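Long-range contacts in ancylostoma secreted protein 1 (Necator americanus, PDB 3NT8), which is probably associated with the switch of infective hookworm larvae to parasitic life and carries two CAP domains in a single secreted chain: residues 287-292 with 373-378; 309-314 with 379-384; 235-240 with 316-321; 225-230 with 276-281; 305-310 with 327-332. All blocks are in the same frame, centred on the assembly; numbering follows the deposited sequence.

All five contacts belong to the C-terminal CAP domain, in which helices pack around a four-stranded sheet ordered 275-276, 369-376, 381-388, 305-311. Contact 4 comes first along the chain and closes before contacts 1, 2 and 5 open, while contact 3 starts near it and reaches forward across the fold. Contacts 1 and 2, centres about 8 Å apart, meet through the hairpin of strands 369-376 and 381-388. Contacts 2 and 5 share Tyr309 and Lys310 of strand 305-311. Helix 278-288 serves contacts 1 and 4, helix 318-330 contacts 3 and 5. Two disulfides, in contacts 1 and 4, tie the start of helix 278-288 and the turn that follows it to other parts of the domain.

Contact 1 (287-292 with 373-378); sequences HGNKCV and AVVFCN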
# COMPACT_ATOMS: atom_id res chain seq x y z
N HIS A 287 20.44 10.35 2.07
CA HIS A 287 19.75 10.84 0.93
C HIS A 287 18.26 11.13 1.19
O HIS A 287 17.71 12.19 0.76
CB HIS A 287 19.90 9.83 -0.17
CG HIS A 287 19.19 10.23 -1.41
ND1 HIS A 287 19.45 11.42 -2.05
CD2 HIS A 287 18.18 9.64 -2.09
CE1 HIS A 287 18.65 11.52 -3.10
NE2 HIS A 287 17.88 10.46 -3.14
N GLY A 288 17.60 10.22 1.88
CA GLY A 288 16.24 10.49 2.33
C GLY A 288 16.04 11.83 3.05
O GLY A 288 15.08 12.57 2.73
N ASN A 289 16.91 12.15 4.02
CA ASN A 289 16.80 13.39 4.86
C ASN A 289 16.89 14.73 4.05
O ASN A 289 16.47 15.79 4.50
CB ASN A 289 17.82 13.35 6.00
CG ASN A 289 17.51 12.26 7.00
OD1 ASN A 289 16.43 11.68 6.96
ND2 ASN A 289 18.46 11.96 7.91
N LYS A 290 17.41 14.65 2.84
CA LYS A 290 17.49 15.83 1.98
C LYS A 290 16.16 16.28 1.40
O LYS A 290 16.02 17.45 1.04
CB LYS A 290 18.49 15.59 0.84
CG LYS A 290 19.92 15.56 1.34
CD LYS A 290 20.84 15.28 0.15
CE LYS A 290 22.25 15.00 0.63
NZ LYS A 290 23.07 14.58 -0.50
N CYS A 291 15.21 15.36 1.30
CA CYS A 291 13.83 15.68 0.95
C CYS A 291 13.65 16.20 -0.48
O CYS A 291 12.64 16.86 -0.81
CB CYS A 291 13.22 16.64 1.96
SG CYS A 291 12.73 15.81 3.43
N VAL A 292 14.64 15.90 -1.31
CA VAL A 292 14.51 16.15 -2.72
C VAL A 292 14.20 14.81 -3.50
O VAL A 292 15.03 13.89 -3.58
CB VAL A 292 15.80 16.82 -3.33
CG1 VAL A 292 15.53 17.22 -4.75
CG2 VAL A 292 16.33 18.06 -2.46
N ALA A 373 15.01 3.75 3.75
CA ALA A 373 14.56 4.83 4.62
C ALA A 373 13.18 5.32 4.24
O ALA A 373 12.83 5.31 3.10
CB ALA A 373 15.57 5.99 4.61
N VAL A 374 12.39 5.74 5.22
CA VAL A 374 11.13 6.41 4.95
C VAL A 374 11.17 7.71 5.77
O VAL A 374 11.26 7.69 7.02
CB VAL A 374 9.86 5.57 5.38
CG1 VAL A 374 8.58 6.29 5.01
CG2 VAL A 374 9.78 4.22 4.69
N VAL A 375 11.10 8.84 5.06
CA VAL A 375 11.37 10.17 5.67
C VAL A 375 10.10 10.99 5.49
O VAL A 375 9.51 11.02 4.37
CB VAL A 375 12.59 10.92 5.01
CG1 VAL A 375 12.94 12.21 5.81
CG2 VAL A 375 13.82 10.05 5.01
N PHE A 376 9.64 11.63 6.57
CA PHE A 376 8.46 12.52 6.44
C PHE A 376 8.94 13.89 6.00
O PHE A 376 9.54 14.63 6.78
CB PHE A 376 7.65 12.61 7.72
CG PHE A 376 7.06 11.28 8.20
CD1 PHE A 376 6.64 10.30 7.31
CD2 PHE A 376 6.87 11.06 9.55
CE1 PHE A 376 6.09 9.10 7.77
CE2 PHE A 376 6.32 9.86 10.01
CZ PHE A 376 5.93 8.87 9.09
N CYS A 377 8.70 14.22 4.74
CA CYS A 377 9.08 15.51 4.23
C CYS A 377 7.83 16.39 4.28
O CYS A 377 6.71 15.88 4.42
CB CYS A 377 9.67 15.36 2.84
SG CYS A 377 11.27 14.43 2.78
N ASN A 378 8.01 17.71 4.19
CA ASN A 378 6.85 18.60 4.36
C ASN A 378 5.88 18.62 3.15
O ASN A 378 4.79 19.23 3.17
CB ASN A 378 7.30 20.01 4.80
CG ASN A 378 8.41 20.61 3.91
OD1 ASN A 378 8.43 20.44 2.68
ND2 ASN A 378 9.31 21.35 4.54
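Val375 presses both of its methyl groups against the end of helix 278-288, whereas Val374, just before it, points to the other face of the sheet and touches Val237 and Phe241 of helix 235-253. CG2 of Val375 lies on the backbone of Gly288, 3.5 Å from the carbonyl carbon C, where the glycine leaves the helix surface flat enough for a branched side chain to sit directly on the main chain. With CG1 anti to the backbone N of Val375 (chi1 -172°), the two methyls spread like a fork, and the carboxamide oxygen of Asn289 meets both, OD1 standing 3.6 Å from CG2 of Val375. The Asn289 side chain starts out away from the strand, bends back at its end, and crosses the valine at about a right angle.

Phe376 points to the same face as Val374 and makes a cation-pi contact with Lys318. Helices on both faces of one sheet give the alpha-beta-alpha sandwich of the CAP domain, and strand 369-376 is one of its central strands.

At Cys377 the packing becomes covalent. Its SG joins SG of Cys291 at 2.1 Å, with a chi3 of -88°, a left-handed bridge close to the relaxed right angle. Cys291 can offer its sulfur here because the chain has just left the helix: a type I turn runs from Gly288 to Cys291, closed by Cys291 N donating to Gly288 O (3.1 Å), and Cys291 itself takes a positive phi of 67°. The Cys291 sulfur also lies 4.3 Å from CG1 of Val375, while Cys377 packs on Phe382 of the neighbouring strand.

Contact 2 (309-314 with 379-384); sequences YKTSVL and DFTFGV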
# COMPACT_ATOMS: atom_id res chain seq x y z
N TYR A 309 10.70 6.49 -4.01
CA TYR A 309 9.23 6.50 -3.95
C TYR A 309 8.74 7.77 -3.21
O TYR A 309 9.31 8.13 -2.18
CB TYR A 309 8.77 5.29 -3.17
CG TYR A 309 7.38 5.35 -2.57
CD1 TYR A 309 6.27 4.96 -3.31
CD2 TYR A 309 7.18 5.75 -1.25
CE1 TYR A 309 5.02 4.99 -2.79
CE2 TYR A 309 5.93 5.81 -0.70
CZ TYR A 309 4.83 5.41 -1.48
OH TYR A 309 3.56 5.45 -0.93
N LYS A 310 7.65 8.40 -3.69
CA LYS A 310 6.94 9.37 -2.86
C LYS A 310 5.44 9.18 -2.92
O LYS A 310 4.91 8.61 -3.88
CB LYS A 310 7.32 10.82 -3.21
CG LYS A 310 6.73 11.30 -4.53
CD LYS A 310 6.90 12.81 -4.69
CE LYS A 310 6.15 13.30 -5.93
NZ LYS A 310 6.29 12.34 -7.08
N THR A 311 4.75 9.68 -1.90
CA THR A 311 3.30 9.77 -1.98
C THR A 311 2.85 11.09 -1.37
O THR A 311 3.36 11.48 -0.33
CB THR A 311 2.61 8.58 -1.23
OG1 THR A 311 1.18 8.77 -1.21
CG2 THR A 311 3.09 8.50 0.15
N SER A 312 1.85 11.69 -2.03
CA SER A 312 1.24 12.95 -1.64
C SER A 312 0.77 12.94 -0.20
O SER A 312 0.82 13.97 0.45
CB SER A 312 0.05 13.25 -2.55
OG SER A 312 0.41 13.17 -3.93
N VAL A 313 0.35 11.77 0.31
CA VAL A 313 -0.05 11.61 1.75
C VAL A 313 1.07 11.92 2.73
O VAL A 313 2.10 11.26 2.69
CB VAL A 313 -0.56 10.17 2.10
CG1 VAL A 313 -1.06 10.11 3.50
CG2 VAL A 313 -1.64 9.72 1.13
N LEU A 314 0.85 12.86 3.64
CA LEU A 314 1.90 13.30 4.54
C LEU A 314 1.95 12.44 5.75
O LEU A 314 0.94 11.96 6.20
CB LEU A 314 1.76 14.76 4.96
CG LEU A 314 2.16 15.81 3.94
CD1 LEU A 314 1.05 16.07 2.96
CD2 LEU A 314 2.49 17.09 4.71
N ASP A 379 6.27 17.88 2.14
CA ASP A 379 5.64 17.94 0.85
C ASP A 379 5.13 16.53 0.37
O ASP A 379 4.33 16.41 -0.59
CB ASP A 379 6.68 18.50 -0.11
CG ASP A 379 6.09 19.02 -1.38
OD1 ASP A 379 6.00 20.27 -1.47
OD2 ASP A 379 5.72 18.18 -2.26
N PHE A 380 5.61 15.48 1.03
CA PHE A 380 5.34 14.11 0.62
C PHE A 380 6.04 13.23 1.60
O PHE A 380 6.94 13.70 2.30
CB PHE A 380 5.82 13.79 -0.80
CG PHE A 380 7.21 14.30 -1.14
CD1 PHE A 380 8.34 13.60 -0.76
CD2 PHE A 380 7.38 15.46 -1.90
CE1 PHE A 380 9.64 14.07 -1.09
CE2 PHE A 380 8.68 15.95 -2.24
CZ PHE A 380 9.81 15.26 -1.82
N THR A 381 5.57 11.98 1.71
CA THR A 381 6.33 10.94 2.43
C THR A 381 7.32 10.33 1.41
O THR A 381 6.92 9.89 0.36
CB THR A 381 5.40 9.88 3.01
OG1 THR A 381 4.36 10.52 3.77
CG2 THR A 381 6.14 8.91 3.88
N PHE A 382 8.60 10.30 1.74
CA PHE A 382 9.69 9.94 0.82
C PHE A 382 10.28 8.59 1.22
O PHE A 382 10.62 8.39 2.37
CB PHE A 382 10.76 11.07 0.93
CG PHE A 382 11.92 10.95 -0.06
CD1 PHE A 382 11.74 10.33 -1.27
CD2 PHE A 382 13.17 11.52 0.22
CE1 PHE A 382 12.78 10.25 -2.19
CE2 PHE A 382 14.19 11.44 -0.69
CZ PHE A 382 13.98 10.80 -1.91
N GLY A 383 10.36 7.65 0.27
CA GLY A 383 10.85 6.30 0.54
C GLY A 383 12.06 6.00 -0.37
O GLY A 383 11.99 6.21 -1.58
N VAL A 384 13.18 5.63 0.23
CA VAL A 384 14.45 5.35 -0.51
C VAL A 384 14.93 3.95 -0.11
O VAL A 384 15.05 3.64 1.10
CB VAL A 384 15.59 6.39 -0.21
CG1 VAL A 384 16.95 6.01 -1.00
CG2 VAL A 384 15.17 7.85 -0.51
O HOH W 1 1.61 16.95 -0.96
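Tyr309 and Gly383 form a hydrogen-bonded antiparallel pair, with Gly383 N donating to Tyr309 O at 2.7 Å (170°) and Tyr309 N donating to Gly383 O. Thr311 and Thr381 repeat the pattern: Thr311 N gives to Thr381 O at 3.1 Å, and Thr381 N to Thr311 O at 3.0 Å. Past the strand's end the Thr381 hydroxyl takes over, OG1 donating in the carbonyl plane to Val313 O at 2.6 Å; the same oxygen is bonded to Phe316 N. It reaches there because OG1 stands beside the backbone N (chi1 -51°). A water links the two chains beyond the strand pairs, donating to Asp379 O and only weakly to Ser312 O.

Apolar contact comes on the face of the non-hydrogen-bonded pair Lys310 and Phe382. CD of Lys310 lies over one face of the neighbouring Phe380 ring, 4.1 Å from its centroid, a CH-pi contact. On the other face of the sheet Thr311 CG2 rests on Thr381 CB at 3.9 Å, the two side chains side by side.

Strand 305-311 is the sheet's edge strand here; strand 381-388 continues it to 369-376. Helix 318-330 packs on Tyr309 and takes its OH at Gln324, while Val384 leans on helix 278-288.

Contact 3 (235-240 with 316-321); sequences DSVRDT and FDKNKA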
# COMPACT_ATOMS: atom_id res chain seq x y z
N ASP A 235 12.61 -1.29 13.51
CA ASP A 235 12.72 -2.68 13.14
C ASP A 235 11.53 -3.19 12.35
O ASP A 235 11.71 -4.06 11.52
CB ASP A 235 12.95 -3.55 14.38
CG ASP A 235 14.23 -3.21 15.09
OD1 ASP A 235 15.25 -2.87 14.44
OD2 ASP A 235 14.23 -3.31 16.33
N SER A 236 10.33 -2.68 12.62
CA SER A 236 9.17 -3.16 11.95
C SER A 236 9.27 -2.79 10.48
O SER A 236 9.04 -3.64 9.60
CB SER A 236 7.87 -2.63 12.62
OG SER A 236 7.47 -1.33 12.16
N VAL A 237 9.69 -1.56 10.20
CA VAL A 237 9.82 -1.05 8.82
C VAL A 237 10.90 -1.80 8.04
O VAL A 237 10.68 -2.11 6.86
CB VAL A 237 9.99 0.48 8.76
CG1 VAL A 237 9.90 1.01 7.32
CG2 VAL A 237 8.89 1.19 9.63
N ARG A 238 12.02 -2.11 8.70
CA ARG A 238 13.10 -2.88 8.12
C ARG A 238 12.57 -4.21 7.66
O ARG A 238 12.79 -4.62 6.51
CB ARG A 238 14.25 -3.08 9.11
CG ARG A 238 14.93 -1.77 9.60
CD ARG A 238 16.09 -2.00 10.59
NE ARG A 238 16.78 -0.73 10.85
CZ ARG A 238 16.77 -0.07 12.01
NH1 ARG A 238 16.12 -0.57 13.06
NH2 ARG A 238 17.41 1.08 12.12
N ASP A 239 11.89 -4.92 8.57
CA ASP A 239 11.36 -6.26 8.24
C ASP A 239 10.28 -6.22 7.15
O ASP A 239 10.11 -7.18 6.42
CB ASP A 239 10.80 -6.95 9.47
CG ASP A 239 11.83 -7.19 10.55
OD1 ASP A 239 13.02 -7.44 10.23
OD2 ASP A 239 11.41 -7.16 11.73
N THR A 240 9.53 -5.14 7.07
CA THR A 240 8.64 -5.00 5.98
C THR A 240 9.37 -4.98 4.62
O THR A 240 9.09 -5.81 3.75
CB THR A 240 7.73 -3.81 6.15
OG1 THR A 240 7.02 -3.98 7.38
CG2 THR A 240 6.72 -3.77 5.05
N PHE A 316 2.81 9.43 6.14
CA PHE A 316 2.17 8.13 5.85
C PHE A 316 2.80 7.02 6.64
O PHE A 316 4.01 6.94 6.75
CB PHE A 316 2.18 7.83 4.35
CG PHE A 316 1.29 6.71 3.95
CD1 PHE A 316 -0.06 6.72 4.24
CD2 PHE A 316 1.81 5.64 3.22
CE1 PHE A 316 -0.88 5.66 3.82
CE2 PHE A 316 1.00 4.57 2.81
CZ PHE A 316 -0.35 4.59 3.10
N ASP A 317 1.97 6.17 7.24
CA ASP A 317 2.51 5.09 8.05
C ASP A 317 3.75 4.45 7.37
O ASP A 317 3.67 4.05 6.22
CB ASP A 317 1.44 4.02 8.24
CG ASP A 317 1.90 2.93 9.15
OD1 ASP A 317 1.60 2.98 10.35
OD2 ASP A 317 2.60 2.02 8.67
N LYS A 318 4.85 4.33 8.10
CA LYS A 318 6.10 3.92 7.52
C LYS A 318 6.02 2.48 6.94
O LYS A 318 6.60 2.23 5.88
CB LYS A 318 7.24 4.07 8.52
CG LYS A 318 7.75 5.54 8.80
CD LYS A 318 9.00 5.44 9.73
CE LYS A 318 9.40 6.70 10.46
NZ LYS A 318 9.95 7.66 9.53
N ASN A 319 5.35 1.55 7.65
CA ASN A 319 5.15 0.18 7.16
C ASN A 319 4.25 0.10 5.94
O ASN A 319 4.53 -0.66 5.05
CB ASN A 319 4.59 -0.73 8.25
CG ASN A 319 5.62 -1.13 9.28
OD1 ASN A 319 6.67 -1.69 8.92
ND2 ASN A 319 5.31 -0.91 10.56
N LYS A 320 3.15 0.87 5.93
CA LYS A 320 2.29 1.01 4.78
C LYS A 320 3.09 1.60 3.60
O LYS A 320 2.97 1.15 2.47
CB LYS A 320 1.04 1.90 5.10
CG LYS A 320 -0.09 1.13 5.80
CD LYS A 320 -1.39 1.93 6.02
CE LYS A 320 -2.32 1.17 6.97
NZ LYS A 320 -1.91 1.26 8.43
N ALA A 321 3.87 2.64 3.87
CA ALA A 321 4.69 3.25 2.80
C ALA A 321 5.76 2.25 2.32
O ALA A 321 6.05 2.23 1.16
CB ALA A 321 5.31 4.50 3.26
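Asn319 reaches from the first turn of helix 318-330 into the groove between Ser236 and Thr240, residues one turn apart on helix 235-253. These helices pack together on one face of the CAP-domain sheet, with Val374 of the sheet touching Val237 and Ala321. The Asn319 carboxamide is carried across to the other helix by a first torsion of -76°, which swings CG anti to its own carbonyl carbon. Its far end is flanked by both hydroxyls. Ser236 OG is hydrogen-bonded to Glu222, outside the two segments. Thr240 turns its methyl along the partner helix, CG2 lying 3.8 Å from the backbone O of Asn319.

Beside this polar patch the contact is mainly apolar and tight. Val237 splays its methyls over the start of helix 318-330: CG2 meets CB of Lys318 at 3.5 Å, closer than usual for two carbons, and CG1 stands 3.8 Å from Lys318 O. The two side chains cross at about a right angle. Lys318 then leads away, extended until it bends at chi4 (-71°), which delivers NZ to the carbonyl of Val374. The helix holding Lys318 and Asn319 is itself N-capped by Asp317, whose OD2 accepts from Lys320 N at 3.0 Å, nearly straight at 167°, through the lone pair away from the other carboxylate oxygen.

Contact 4 (225-230 with 276-281); sequences QQCPSN and YDCEVE
Cys227 and Cys278 form the tight heart of this contact, their SG atoms bonded at 2.0 Å with a chi3 of -87°, of the same hand as the bridge between Cys291 and Cys377. Both sulfurs stand anti to the carbonyl carbon of their own residue. Within this buried part Cys227 SG also makes a looser contact with the edge of the Tyr276 ring, 4.4 Å from CE2. Next to the bridge, the amide of Asn230 makes two bonds from one nitrogen: ND2 donates to Cys278 O at 3.0 Å and to Glu281 OE1 at 2.9 Å. Neither acceptor lies in the amide plane, and the Glu281 oxygen is met on its anti side, with amide and carboxylate planes 64° apart. Glu281 gets there by stretching out, CG anti to its backbone N (chi1 -170°). Its second oxygen, OE2, takes the hydroxyl of Tyr276 at 2.7 Å and a salt bridge from Arg238, an arrangement that would probably keep the carboxylate charged although it is buried.

The bridge joins the loop that precedes helix 235-253 to the first turn of helix 278-288, one of the helices of the alpha-beta-alpha sandwich. That helix is N-capped by Asp277, OD2 accepting from Val280 N at 3.0 Å.

Toward solvent the contact thins out. The type I turn from Cys227 to Asn230 carries Pro228 and Ser229 on its exposed outer side. Gln226 only brushes the other segment, its OE1 4.2 Å from CB of Tyr276, and its polar end is held instead by Asp239 through NE2.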
# COMPACT_ATOMS: atom_id res chain seq x y z
N GLN A 225 16.50 -2.05 17.44
CA GLN A 225 17.65 -2.84 17.90
C GLN A 225 18.60 -3.32 16.77
O GLN A 225 19.78 -3.61 17.05
CB GLN A 225 17.16 -4.01 18.76
CG GLN A 225 16.15 -4.95 18.02
CD GLN A 225 15.49 -6.03 18.92
OE1 GLN A 225 14.87 -5.72 19.97
NE2 GLN A 225 15.60 -7.32 18.49
N GLN A 226 18.09 -3.39 15.53
CA GLN A 226 18.86 -3.92 14.40
C GLN A 226 20.02 -2.99 14.08
O GLN A 226 21.17 -3.46 13.96
CB GLN A 226 17.98 -4.15 13.16
CG GLN A 226 16.96 -5.27 13.31
CD GLN A 226 16.18 -5.62 12.03
OE1 GLN A 226 16.74 -5.69 10.96
NE2 GLN A 226 14.87 -5.82 12.16
N CYS A 227 19.72 -1.69 13.98
CA CYS A 227 20.70 -0.65 13.68
C CYS A 227 20.63 0.50 14.68
O CYS A 227 19.96 1.47 14.44
CB CYS A 227 20.44 -0.12 12.27
SG CYS A 227 20.43 -1.41 10.93
N PRO A 228 21.32 0.40 15.83
CA PRO A 228 21.10 1.41 16.90
C PRO A 228 21.73 2.77 16.63
O PRO A 228 21.30 3.77 17.20
CB PRO A 228 21.73 0.77 18.14
CG PRO A 228 22.11 -0.66 17.73
CD PRO A 228 22.25 -0.66 16.24
N SER A 229 22.76 2.81 15.78
CA SER A 229 23.38 4.06 15.38
C SER A 229 22.56 4.91 14.42
O SER A 229 22.85 6.10 14.26
CB SER A 229 24.73 3.76 14.75
OG SER A 229 25.55 3.15 15.73
N ASN A 230 21.56 4.33 13.75
CA ASN A 230 20.74 5.07 12.80
C ASN A 230 19.44 5.59 13.45
O ASN A 230 18.92 5.01 14.42
CB ASN A 230 20.43 4.24 11.50
CG ASN A 230 21.70 3.71 10.78
OD1 ASN A 230 22.72 4.39 10.72
ND2 ASN A 230 21.61 2.51 10.17
N TYR A 276 19.34 -7.46 5.53
CA TYR A 276 19.32 -6.08 5.93
C TYR A 276 20.70 -5.56 6.40
O TYR A 276 21.40 -6.24 7.14
CB TYR A 276 18.23 -5.84 6.99
CG TYR A 276 17.70 -4.44 6.88
CD1 TYR A 276 16.72 -4.12 5.96
CD2 TYR A 276 18.23 -3.39 7.65
CE1 TYR A 276 16.28 -2.82 5.82
CE2 TYR A 276 17.78 -2.14 7.52
CZ TYR A 276 16.80 -1.85 6.62
OH TYR A 276 16.36 -0.54 6.48
N ASP A 277 21.10 -4.38 5.97
CA ASP A 277 22.45 -3.89 6.22
C ASP A 277 22.39 -2.47 6.72
O ASP A 277 21.90 -1.55 6.02
CB ASP A 277 23.30 -4.00 4.95
CG ASP A 277 24.74 -3.60 5.18
OD1 ASP A 277 25.60 -4.48 5.19
OD2 ASP A 277 25.04 -2.41 5.36
N CYS A 278 22.92 -2.28 7.92
CA CYS A 278 22.84 -1.00 8.59
C CYS A 278 23.51 0.14 7.84
O CYS A 278 22.98 1.27 7.79
CB CYS A 278 23.39 -1.15 10.02
SG CYS A 278 22.32 -2.15 11.04
N GLU A 279 24.67 -0.15 7.25
CA GLU A 279 25.47 0.85 6.54
C GLU A 279 24.72 1.32 5.28
O GLU A 279 24.80 2.49 4.88
CB GLU A 279 26.91 0.33 6.17
CG GLU A 279 27.80 -0.03 7.38
CD GLU A 279 28.15 1.19 8.30
OE1 GLU A 279 29.29 1.71 8.18
OE2 GLU A 279 27.30 1.64 9.14
N VAL A 280 24.08 0.36 4.62
CA VAL A 280 23.35 0.62 3.42
C VAL A 280 22.13 1.43 3.86
O VAL A 280 21.64 2.30 3.12
CB VAL A 280 22.93 -0.68 2.66
CG1 VAL A 280 22.09 -0.34 1.48
CG2 VAL A 280 24.17 -1.52 2.17
N GLU A 281 21.60 1.14 5.04
CA GLU A 281 20.52 1.96 5.56
C GLU A 281 20.99 3.39 5.83
O GLU A 281 20.29 4.33 5.54
CB GLU A 281 19.95 1.37 6.85
CG GLU A 281 18.65 2.04 7.32
CD GLU A 281 18.18 1.48 8.68
OE1 GLU A 281 18.80 1.79 9.72
OE2 GLU A 281 17.21 0.69 8.71

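Contact 5 (305-310 with 327-332); sequences GENIYK and QLWWNE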
# COMPACT_ATOMS: atom_id res chain seq x y z
N GLY A 305 22.97 0.37 -5.78
CA GLY A 305 21.78 0.69 -6.60
C GLY A 305 20.73 1.43 -5.75
O GLY A 305 20.92 1.54 -4.55
N GLU A 306 19.64 1.92 -6.34
CA GLU A 306 18.72 2.81 -5.62
C GLU A 306 17.34 2.80 -6.23
O GLU A 306 17.18 2.89 -7.48
CB GLU A 306 19.21 4.26 -5.59
CG GLU A 306 18.42 5.17 -4.61
CD GLU A 306 18.99 6.54 -4.47
OE1 GLU A 306 18.96 7.28 -5.48
OE2 GLU A 306 19.37 6.93 -3.37
N ASN A 307 16.36 2.70 -5.35
CA ASN A 307 14.94 2.87 -5.72
C ASN A 307 14.28 3.98 -4.92
O ASN A 307 14.49 4.05 -3.75
CB ASN A 307 14.16 1.56 -5.57
CG ASN A 307 14.34 0.61 -6.77
OD1 ASN A 307 14.78 1.02 -7.83
ND2 ASN A 307 13.98 -0.67 -6.59
N ILE A 308 13.54 4.89 -5.57
CA ILE A 308 12.88 5.96 -4.83
C ILE A 308 11.37 5.90 -4.98
O ILE A 308 10.84 5.35 -5.94
CB ILE A 308 13.37 7.40 -5.21
CG1 ILE A 308 13.22 7.62 -6.72
CG2 ILE A 308 14.79 7.60 -4.74
CD1 ILE A 308 13.39 9.08 -7.14
N TYR A 309 10.70 6.49 -4.01
CA TYR A 309 9.23 6.50 -3.95
C TYR A 309 8.74 7.77 -3.21
O TYR A 309 9.31 8.13 -2.18
CB TYR A 309 8.77 5.29 -3.17
CG TYR A 309 7.38 5.35 -2.57
CD1 TYR A 309 6.27 4.96 -3.31
CD2 TYR A 309 7.18 5.75 -1.25
CE1 TYR A 309 5.02 4.99 -2.79
CE2 TYR A 309 5.93 5.81 -0.70
CZ TYR A 309 4.83 5.41 -1.48
OH TYR A 309 3.56 5.45 -0.93
N LYS A 310 7.65 8.40 -3.69
CA LYS A 310 6.94 9.37 -2.86
C LYS A 310 5.44 9.18 -2.92
O LYS A 310 4.91 8.61 -3.88
CB LYS A 310 7.32 10.82 -3.21
CG LYS A 310 6.73 11.30 -4.53
CD LYS A 310 6.90 12.81 -4.69
CE LYS A 310 6.15 13.30 -5.93
NZ LYS A 310 6.29 12.34 -7.08
N GLN A 327 5.89 -2.68 -3.74
CA GLN A 327 4.99 -3.34 -4.69
C GLN A 327 4.93 -2.53 -5.98
O GLN A 327 4.84 -3.12 -7.04
CB GLN A 327 3.57 -3.51 -4.08
CG GLN A 327 3.52 -4.61 -2.94
CD GLN A 327 2.20 -4.53 -2.13
OE1 GLN A 327 1.61 -3.44 -1.99
NE2 GLN A 327 1.73 -5.65 -1.64
N LEU A 328 4.91 -1.20 -5.86
CA LEU A 328 4.88 -0.31 -7.05
C LEU A 328 6.16 -0.51 -7.87
O LEU A 328 6.10 -0.56 -9.11
CB LEU A 328 4.70 1.17 -6.68
CG LEU A 328 3.25 1.57 -6.31
CD1 LEU A 328 3.07 2.99 -5.61
CD2 LEU A 328 2.25 1.40 -7.51
N TRP A 329 7.29 -0.63 -7.19
CA TRP A 329 8.53 -0.97 -7.92
C TRP A 329 8.45 -2.33 -8.62
O TRP A 329 8.81 -2.41 -9.82
CB TRP A 329 9.71 -0.98 -7.01
CG TRP A 329 9.99 0.32 -6.35
CD1 TRP A 329 9.72 1.55 -6.83
CD2 TRP A 329 10.67 0.51 -5.08
NE1 TRP A 329 10.15 2.50 -5.91
CE2 TRP A 329 10.72 1.88 -4.84
CE3 TRP A 329 11.21 -0.36 -4.12
CZ2 TRP A 329 11.29 2.42 -3.67
CZ3 TRP A 329 11.73 0.20 -2.93
CH2 TRP A 329 11.76 1.55 -2.73
N TRP A 330 7.97 -3.36 -7.88
CA TRP A 330 7.86 -4.72 -8.39
C TRP A 330 6.88 -4.88 -9.55
O TRP A 330 7.15 -5.66 -10.49
CB TRP A 330 7.52 -5.72 -7.25
CG TRP A 330 7.71 -7.16 -7.67
CD1 TRP A 330 6.74 -8.02 -8.13
CD2 TRP A 330 8.96 -7.91 -7.73
NE1 TRP A 330 7.30 -9.26 -8.44
CE2 TRP A 330 8.65 -9.21 -8.19
CE3 TRP A 330 10.29 -7.60 -7.42
CZ2 TRP A 330 9.63 -10.18 -8.35
CZ3 TRP A 330 11.25 -8.58 -7.58
CH2 TRP A 330 10.92 -9.84 -8.04
N ASN A 331 5.75 -4.14 -9.48
CA ASN A 331 4.69 -4.21 -10.47
C ASN A 331 5.11 -3.96 -11.89
O ASN A 331 4.40 -4.33 -12.80
CB ASN A 331 3.42 -3.41 -10.05
CG ASN A 331 2.66 -4.11 -8.93
OD1 ASN A 331 2.85 -5.33 -8.70
ND2 ASN A 331 1.83 -3.33 -8.17
N GLU A 332 6.26 -3.34 -12.09
CA GLU A 332 6.79 -3.09 -13.42
C GLU A 332 6.82 -4.32 -14.33
O GLU A 332 6.60 -4.25 -15.55
CB GLU A 332 8.13 -2.39 -13.32
CG GLU A 332 7.99 -1.01 -12.59
CD GLU A 332 9.29 -0.24 -12.45
OE1 GLU A 332 10.42 -0.83 -12.36
OE2 GLU A 332 9.20 1.00 -12.39
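Trp329 donates its indole N-H to the strand: NE1 bonds to Ile308 O at 2.9 Å, with an angle of 151° at the hydrogen. The oxygen lies close to the ring plane, but the indole comes in well above the plane of the carbonyl rather than along a lone pair. This bond satisfies the buried indole nitrogen and, with the packing on the ring, limits how it can turn.

The CH-pi contact is centred on the ring. Asn307 CB sits over the six-membered ring of Trp329, 3.4 Å from its centroid and 7° off the normal. From there the asparagine runs over the indole in the opposite direction to the tryptophan side chain, its amide plane tilted 47° to the ring and ND2 3.7 Å from CE3. That nitrogen is held by His358 O and the hydroxyl of Tyr387, so the amide stays set over the ring.

Apolar contacts extend the patch along the strand. CB of Tyr309 touches Trp329 CZ2 at 3.9 Å, and CD1 of Leu328 approaches the edge of the tyrosine ring, 4.0 Å from CE1.

Met362 of helix 357-363 packs on both Asn307 and Trp329. The Gly-Glu-Asn-Ile run at 305-308 matches a signature motif of CAP proteins; Glu306 bonds to His295 and Glu332 to His358, a set of glutamates and histidines consistent with the central cavity of the CAP fold.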